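Local coordinates for bromodomain factor 2 protein (Trypanosoma cruzi, PDB 6NIM) that probably recognises acetylated lysines on histones or other proteins through its bromodomain, and was crystallised with the inhibitor bromosporine, at residues L17-Q22 and L105-Q110; L41-K46 and L84-K89; G64-D67 and D71-N74. One frame throughout, in Å; residues are numbered along the deposited sequence.

Contact 1: residues L17-Q22 and L105-Q110; sequences LAFVHQ and LDVARQ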
# COMPACT_ATOMS: atom_id res chain seq x y z
N LEU A 17 13.29 -7.68 -12.97
CA LEU A 17 14.68 -7.58 -12.48
C LEU A 17 15.32 -6.30 -13.03
O LEU A 17 16.06 -5.66 -12.27
CB LEU A 17 15.47 -8.84 -12.87
CG LEU A 17 15.06 -10.06 -12.05
CD1 LEU A 17 15.59 -11.35 -12.68
CD2 LEU A 17 15.53 -9.92 -10.60
N ALA A 18 15.04 -5.95 -14.29
CA ALA A 18 15.61 -4.74 -14.92
C ALA A 18 15.12 -3.53 -14.11
O ALA A 18 15.91 -2.60 -13.82
CB ALA A 18 15.20 -4.63 -16.36
N PHE A 19 13.84 -3.57 -13.75
CA PHE A 19 13.18 -2.50 -12.96
C PHE A 19 13.87 -2.34 -11.60
O PHE A 19 14.28 -1.23 -11.25
CB PHE A 19 11.70 -2.87 -12.84
CG PHE A 19 10.87 -2.12 -11.84
CD1 PHE A 19 10.84 -0.73 -11.81
CD2 PHE A 19 10.02 -2.81 -10.98
CE1 PHE A 19 10.01 -0.06 -10.92
CE2 PHE A 19 9.21 -2.13 -10.08
CZ PHE A 19 9.17 -0.75 -10.09
N VAL A 20 14.11 -3.44 -10.90
CA VAL A 20 14.80 -3.44 -9.58
C VAL A 20 16.21 -2.89 -9.78
O VAL A 20 16.64 -2.11 -8.96
CB VAL A 20 14.78 -4.84 -8.95
CG1 VAL A 20 15.73 -4.95 -7.78
CG2 VAL A 20 13.35 -5.18 -8.57
N HIS A 21 16.92 -3.30 -10.82
CA HIS A 21 18.31 -2.86 -11.08
C HIS A 21 18.35 -1.35 -11.35
O HIS A 21 19.30 -0.68 -10.89
CB HIS A 21 18.95 -3.67 -12.22
CG HIS A 21 20.36 -3.27 -12.44
ND1 HIS A 21 20.76 -2.55 -13.54
CD2 HIS A 21 21.44 -3.41 -11.63
CE1 HIS A 21 22.06 -2.32 -13.44
NE2 HIS A 21 22.49 -2.81 -12.25
N GLN A 22 17.38 -0.80 -12.08
CA GLN A 22 17.38 0.65 -12.39
C GLN A 22 17.22 1.41 -11.07
O GLN A 22 17.90 2.42 -10.89
CB GLN A 22 16.26 1.04 -13.35
CG GLN A 22 16.44 0.58 -14.79
CD GLN A 22 17.60 1.22 -15.50
OE1 GLN A 22 17.76 2.43 -15.52
NE2 GLN A 22 18.42 0.40 -16.17
N LEU A 105 7.10 4.43 -10.97
CA LEU A 105 6.25 3.93 -12.07
C LEU A 105 6.85 4.37 -13.41
O LEU A 105 6.77 3.61 -14.38
CB LEU A 105 4.82 4.46 -11.94
CG LEU A 105 4.06 4.00 -10.71
CD1 LEU A 105 2.66 4.62 -10.75
CD2 LEU A 105 3.98 2.49 -10.59
N ASP A 106 7.45 5.54 -13.46
CA ASP A 106 8.13 6.02 -14.69
C ASP A 106 9.27 5.04 -15.06
O ASP A 106 9.41 4.67 -16.25
CB ASP A 106 8.68 7.43 -14.46
CG ASP A 106 9.06 8.10 -15.76
OD1 ASP A 106 8.15 8.27 -16.61
OD2 ASP A 106 10.28 8.36 -15.96
N VAL A 107 10.03 4.62 -14.07
CA VAL A 107 11.12 3.59 -14.22
C VAL A 107 10.51 2.27 -14.68
O VAL A 107 11.05 1.69 -15.64
CB VAL A 107 11.96 3.42 -12.94
CG1 VAL A 107 13.05 2.35 -13.11
CG2 VAL A 107 12.61 4.76 -12.60
N ALA A 108 9.43 1.80 -14.04
CA ALA A 108 8.75 0.55 -14.46
C ALA A 108 8.42 0.65 -15.94
O ALA A 108 8.74 -0.29 -16.71
CB ALA A 108 7.51 0.33 -13.65
N ARG A 109 7.82 1.76 -16.38
CA ARG A 109 7.50 1.97 -17.82
C ARG A 109 8.77 1.96 -18.70
O ARG A 109 8.72 1.37 -19.81
CB ARG A 109 6.75 3.28 -18.03
CG ARG A 109 5.32 3.28 -17.51
CD ARG A 109 4.76 4.70 -17.66
NE ARG A 109 3.37 4.83 -17.20
CZ ARG A 109 2.31 4.37 -17.86
NH1 ARG A 109 2.46 3.76 -19.03
NH2 ARG A 109 1.09 4.53 -17.36
N GLN A 110 9.87 2.59 -18.25
CA GLN A 110 11.14 2.59 -19.00
C GLN A 110 11.63 1.15 -19.20
O GLN A 110 12.40 0.91 -20.12
CB GLN A 110 12.25 3.38 -18.30
CG GLN A 110 11.98 4.87 -18.18
CD GLN A 110 13.10 5.53 -17.43
OE1 GLN A 110 13.48 5.07 -16.35
NE2 GLN A 110 13.69 6.57 -18.02
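Phe19 and Ala108 have the nearest CA atoms of segments 17-22 and 105-110, 5.6 Å apart. The axes of these two helical segments approach to 9.0 Å and run broadly antiparallel, at 132° between their N-to-C directions. With chi1 at 167°, the Phe19 ring swings out opposite its own backbone nitrogen and reaches the second helix, where Ala108 CB sits over one face, 4.1 Å from the ring centroid and displaced toward the rim, in a CH-pi contact. The small Ala108 lets the ring come down onto main-chain atoms as well, Phe19 CD1 lying 3.6 Å from Ala108 CA. At the ring's edge stands Val107 CG1, 4.0 Å from Phe19 CD1. That methyl is shared, since it also meets Gln22 CB at 3.5 Å; the glutamine therefore contributes its aliphatic root, its chain bending at chi2. Gln73 and Val76 of helix 69-86 and Leu113 also touch Phe19, while Val107 leans on Leu23 and Lys26. The first and last helices of the bromodomain bundle thus meet here through dispersion and CH-pi contacts, with shape rather than polar pairing setting the fit.

Contact 2: residues L41-K46 and L84-K89; sequences LPDYHK and LEYNAK. With SO4 (sulfate ion), chain C.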
# COMPACT_ATOMS: atom_id res chain seq x y z
N LEU A 41 19.23 0.27 13.62
CA LEU A 41 18.00 1.07 13.88
C LEU A 41 17.06 0.24 14.73
O LEU A 41 16.19 -0.45 14.22
CB LEU A 41 17.38 1.49 12.55
CG LEU A 41 18.25 2.42 11.70
CD1 LEU A 41 17.59 2.74 10.37
CD2 LEU A 41 18.58 3.71 12.45
N PRO A 42 17.24 0.22 16.07
CA PRO A 42 16.47 -0.68 16.93
C PRO A 42 14.95 -0.44 16.93
O PRO A 42 14.24 -1.37 17.23
CB PRO A 42 17.03 -0.43 18.35
CG PRO A 42 17.81 0.87 18.26
CD PRO A 42 18.26 0.97 16.81
N ASP A 43 14.48 0.75 16.58
CA ASP A 43 13.03 1.07 16.64
C ASP A 43 12.35 0.73 15.30
O ASP A 43 11.10 0.70 15.27
CB ASP A 43 12.79 2.53 17.06
CG ASP A 43 13.24 3.54 16.02
OD1 ASP A 43 14.20 3.23 15.28
OD2 ASP A 43 12.64 4.63 15.97
N TYR A 44 13.14 0.43 14.26
CA TYR A 44 12.62 0.25 12.88
C TYR A 44 11.42 -0.73 12.84
O TYR A 44 10.35 -0.35 12.33
CB TYR A 44 13.71 -0.19 11.90
CG TYR A 44 13.24 -0.04 10.48
CD1 TYR A 44 13.26 1.20 9.84
CD2 TYR A 44 12.72 -1.12 9.79
CE1 TYR A 44 12.82 1.35 8.53
CE2 TYR A 44 12.27 -1.00 8.49
CZ TYR A 44 12.31 0.24 7.86
OH TYR A 44 11.84 0.34 6.59
N HIS A 45 11.58 -1.94 13.39
CA HIS A 45 10.51 -2.98 13.40
C HIS A 45 9.29 -2.53 14.24
O HIS A 45 8.21 -3.08 14.02
CB HIS A 45 11.06 -4.33 13.88
CG HIS A 45 11.23 -4.40 15.36
ND1 HIS A 45 12.12 -3.60 16.04
CD2 HIS A 45 10.59 -5.14 16.29
CE1 HIS A 45 12.05 -3.86 17.33
NE2 HIS A 45 11.11 -4.80 17.51
N LYS A 46 9.45 -1.60 15.17
CA LYS A 46 8.31 -1.03 15.95
C LYS A 46 7.46 -0.15 15.02
O LYS A 46 6.24 -0.17 15.16
CB LYS A 46 8.83 -0.26 17.16
N LEU A 84 9.21 6.73 3.68
CA LEU A 84 8.44 8.00 3.89
C LEU A 84 7.86 8.02 5.31
O LEU A 84 7.91 9.11 5.94
CB LEU A 84 7.37 8.14 2.81
CG LEU A 84 7.95 8.54 1.46
CD1 LEU A 84 6.93 8.38 0.36
CD2 LEU A 84 8.54 9.97 1.51
N GLU A 85 7.40 6.88 5.83
CA GLU A 85 6.87 6.81 7.22
C GLU A 85 8.01 6.95 8.24
O GLU A 85 7.84 7.65 9.25
CB GLU A 85 6.14 5.49 7.51
CG GLU A 85 4.91 5.24 6.69
CD GLU A 85 4.42 3.79 6.75
OE1 GLU A 85 4.42 3.21 7.87
OE2 GLU A 85 4.05 3.21 5.69
N TYR A 86 9.09 6.21 8.05
CA TYR A 86 10.14 6.06 9.08
C TYR A 86 11.04 7.29 9.15
O TYR A 86 11.39 7.69 10.28
CB TYR A 86 11.00 4.80 8.86
CG TYR A 86 12.03 4.66 9.94
CD1 TYR A 86 11.66 4.18 11.19
CD2 TYR A 86 13.34 5.10 9.75
CE1 TYR A 86 12.60 4.08 12.21
CE2 TYR A 86 14.28 4.98 10.76
CZ TYR A 86 13.90 4.49 12.00
OH TYR A 86 14.81 4.40 13.01
N ASN A 87 11.40 7.87 8.01
CA ASN A 87 12.34 9.02 7.95
C ASN A 87 11.53 10.31 8.09
O ASN A 87 10.49 10.44 7.43
CB ASN A 87 13.19 8.96 6.69
CG ASN A 87 14.07 7.73 6.66
OD1 ASN A 87 15.06 7.64 7.40
ND2 ASN A 87 13.71 6.77 5.82
N ALA A 88 11.96 11.21 8.98
CA ALA A 88 11.26 12.48 9.22
C ALA A 88 11.34 13.39 7.98
O ALA A 88 12.39 13.47 7.32
CB ALA A 88 11.86 13.14 10.45
N LYS A 89 10.24 14.09 7.69
CA LYS A 89 10.22 15.09 6.62
C LYS A 89 11.34 16.08 6.91
O LYS A 89 11.48 16.54 8.08
CB LYS A 89 8.85 15.78 6.50
CG LYS A 89 8.71 16.65 5.26
CD LYS A 89 7.27 17.11 4.97
CE LYS A 89 7.13 17.95 3.72
NZ LYS A 89 7.66 17.28 2.50
S SO4 C . 7.25 13.90 9.79
O1 SO4 C . 6.77 12.96 10.76
O2 SO4 C . 8.11 14.85 10.45
O3 SO4 C . 7.99 13.21 8.77
O4 SO4 C . 6.13 14.58 9.18
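Tyr86 is gripped in two different ways at once: its hydroxyl is tied to a carboxylate while its ring face receives the edge of a second tyrosine. The hydroxyl donates to Asp43 OD1, with Tyr86 OH only 2.6 Å away; it arrives on the syn side, about 15° out of the carboxylate plane. Asp43 reaches it because chi1 is 68°, which sets CG between the backbone nitrogen and the carbonyl carbon. The carboxylate lies at the edge of the Tyr86 ring, so the bond does not compete with packing on the face that Tyr44 takes. Tyr44 CD1 stands 3.5 Å above the centre of the Tyr86 ring, the planes meeting at 59° in an edge-to-face pair with centroids 4.8 Å apart. Leu41 adds CD1, 4.0 Å from Tyr86 CE2. A type I turn from Leu41 to Tyr44 brings all three partners round the one ring. Just past the helix end, Lys89 N donates to O3 of a sulfate, probably from the crystallisation liquor, at 2.6 Å, and Lys89 NZ pairs with Asp118 of the second subunit. Asn87, held through ND2 to Ala83 O, follows Tyr86 in the Tyr-Asn pair of the family and probably corresponds to the acetyl-lysine-binding asparagine. Tyr86, at the end of helix 69-86, joins the start of the BC loop to the ZA loop, consistent with the rim of the acetyl-lysine pocket in bromodomains.

Contact 3: residues G64-D67 and D71-N74; sequences GKYD and DVQN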
# COMPACT_ATOMS: atom_id res chain seq x y z
N GLY A 64 10.28 -16.75 -7.99
CA GLY A 64 8.86 -16.81 -8.37
C GLY A 64 7.93 -16.63 -7.18
O GLY A 64 6.77 -17.07 -7.28
N LYS A 65 8.39 -15.99 -6.11
CA LYS A 65 7.51 -15.67 -4.96
C LYS A 65 6.40 -14.74 -5.46
O LYS A 65 5.23 -15.02 -5.18
CB LYS A 65 8.31 -15.10 -3.78
CG LYS A 65 7.50 -14.73 -2.55
N TYR A 66 6.72 -13.71 -6.24
CA TYR A 66 5.70 -12.76 -6.76
C TYR A 66 4.89 -13.44 -7.87
O TYR A 66 5.48 -14.10 -8.74
CB TYR A 66 6.34 -11.46 -7.25
CG TYR A 66 7.09 -10.75 -6.17
CD1 TYR A 66 6.43 -10.28 -5.06
CD2 TYR A 66 8.47 -10.61 -6.22
CE1 TYR A 66 7.09 -9.61 -4.04
CE2 TYR A 66 9.15 -9.94 -5.22
CZ TYR A 66 8.46 -9.44 -4.13
OH TYR A 66 9.15 -8.84 -3.13
N ASP A 67 3.57 -13.27 -7.85
CA ASP A 67 2.68 -13.92 -8.85
C ASP A 67 2.62 -13.08 -10.13
O ASP A 67 2.23 -13.63 -11.15
CB ASP A 67 1.26 -14.09 -8.30
CG ASP A 67 1.15 -15.10 -7.17
OD1 ASP A 67 1.93 -16.07 -7.16
OD2 ASP A 67 0.29 -14.91 -6.32
N ASP A 71 2.46 -7.19 -8.42
CA ASP A 71 2.94 -7.57 -7.07
C ASP A 71 4.35 -7.01 -6.85
O ASP A 71 4.66 -6.59 -5.71
CB ASP A 71 2.97 -9.08 -6.86
CG ASP A 71 1.59 -9.71 -6.85
OD1 ASP A 71 0.62 -9.01 -6.50
OD2 ASP A 71 1.50 -10.92 -7.18
N VAL A 72 5.19 -7.03 -7.89
CA VAL A 72 6.58 -6.49 -7.77
C VAL A 72 6.50 -4.97 -7.60
O VAL A 72 7.18 -4.42 -6.71
CB VAL A 72 7.43 -6.90 -8.98
CG1 VAL A 72 8.78 -6.22 -8.95
CG2 VAL A 72 7.58 -8.42 -9.01
N GLN A 73 5.66 -4.31 -8.38
CA GLN A 73 5.48 -2.84 -8.27
C GLN A 73 4.96 -2.47 -6.88
O GLN A 73 5.46 -1.51 -6.32
CB GLN A 73 4.56 -2.31 -9.36
CG GLN A 73 5.21 -2.45 -10.72
CD GLN A 73 4.28 -2.05 -11.82
OE1 GLN A 73 3.53 -1.08 -11.70
NE2 GLN A 73 4.40 -2.77 -12.93
N ASN A 74 4.03 -3.25 -6.34
CA ASN A 74 3.43 -3.02 -5.00
C ASN A 74 4.51 -3.23 -3.92
O ASN A 74 4.48 -2.50 -2.93
CB ASN A 74 2.17 -3.88 -4.85
CG ASN A 74 1.05 -3.37 -5.75
OD1 ASN A 74 1.09 -2.23 -6.24
ND2 ASN A 74 0.05 -4.19 -5.98
O HOH W 1 2.71 -12.25 -5.23
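Asp71 and Val72 receive Tyr66 and Asp67 at the short loop joining helices 54-62 and 69-86 of the bromodomain bundle. Helix 54-62 ends in a Schellman motif, with Gly64 at positive phi, and the chain turns back within a few residues onto the first turns of helix 69-86. Asp71 shows how one short side chain serves several partners. Its CB packs against the tyrosine, 4.1 Å from Tyr66 CD1, as the two side chains pass in opposite directions. Next, with chi1 at -67°, Asp71 CG lies opposite the carbonyl carbon and 4.2 Å from Asp67 N, and the carboxylate turns to the loop backbone. There OD2 accepts a weak hydrogen bond from Asp67 N at 3.2 Å, bent to 133°, and touches Asp67 CB at 3.4 Å. The other oxygen, OD1, makes a weak hydrogen bond to Asn49 of the second subunit, so the carboxylate also belongs to the interface between the two copies. The backbone N of Asp71 is hydrogen-bonded to Ser68 OG. Alongside these polar contacts, Tyr66 lies across Val72 nearly at a right angle: Val72 CG2 fits against CB, CG and CD2 of the tyrosine, the last at 3.7 Å. Ile57 and Ile61 of helix 54-62, together with Leu11, extend the apolar patch round the ring. The carboxylates of Asp67 and Asp71 come fairly close, OD2 to OD2 4.3 Å, which may raise the proton affinity of one of them somewhat. The weak direct bond is supplemented by solvent: one water accepts from Asp67 N at 2.9 Å and donates, weakly, to Asp71 OD2 at 2.7 Å.

Contacts 1 and 3 form one continuous patch of the bundle, their centres 14 Å apart: the Phe19 ring of contact 1 reaches helix 69-86 through its CD2, 4.2 Å from Val72 CG1, and Leu105 CD2 lies 3.8 Å from Gln73 OE1. Contact 2 stands at the other end, on the opposite side of the chain's centre, about 25 Å from contact 1 and 24 Å from contact 3, centre to centre. Helix 69-86 spans that distance, beginning at the junction of contact 3 and ending at Tyr86, beside the loop expected to line the acetyl-lysine pocket. The second subunit touches both its ends, at contacts 2 and 3.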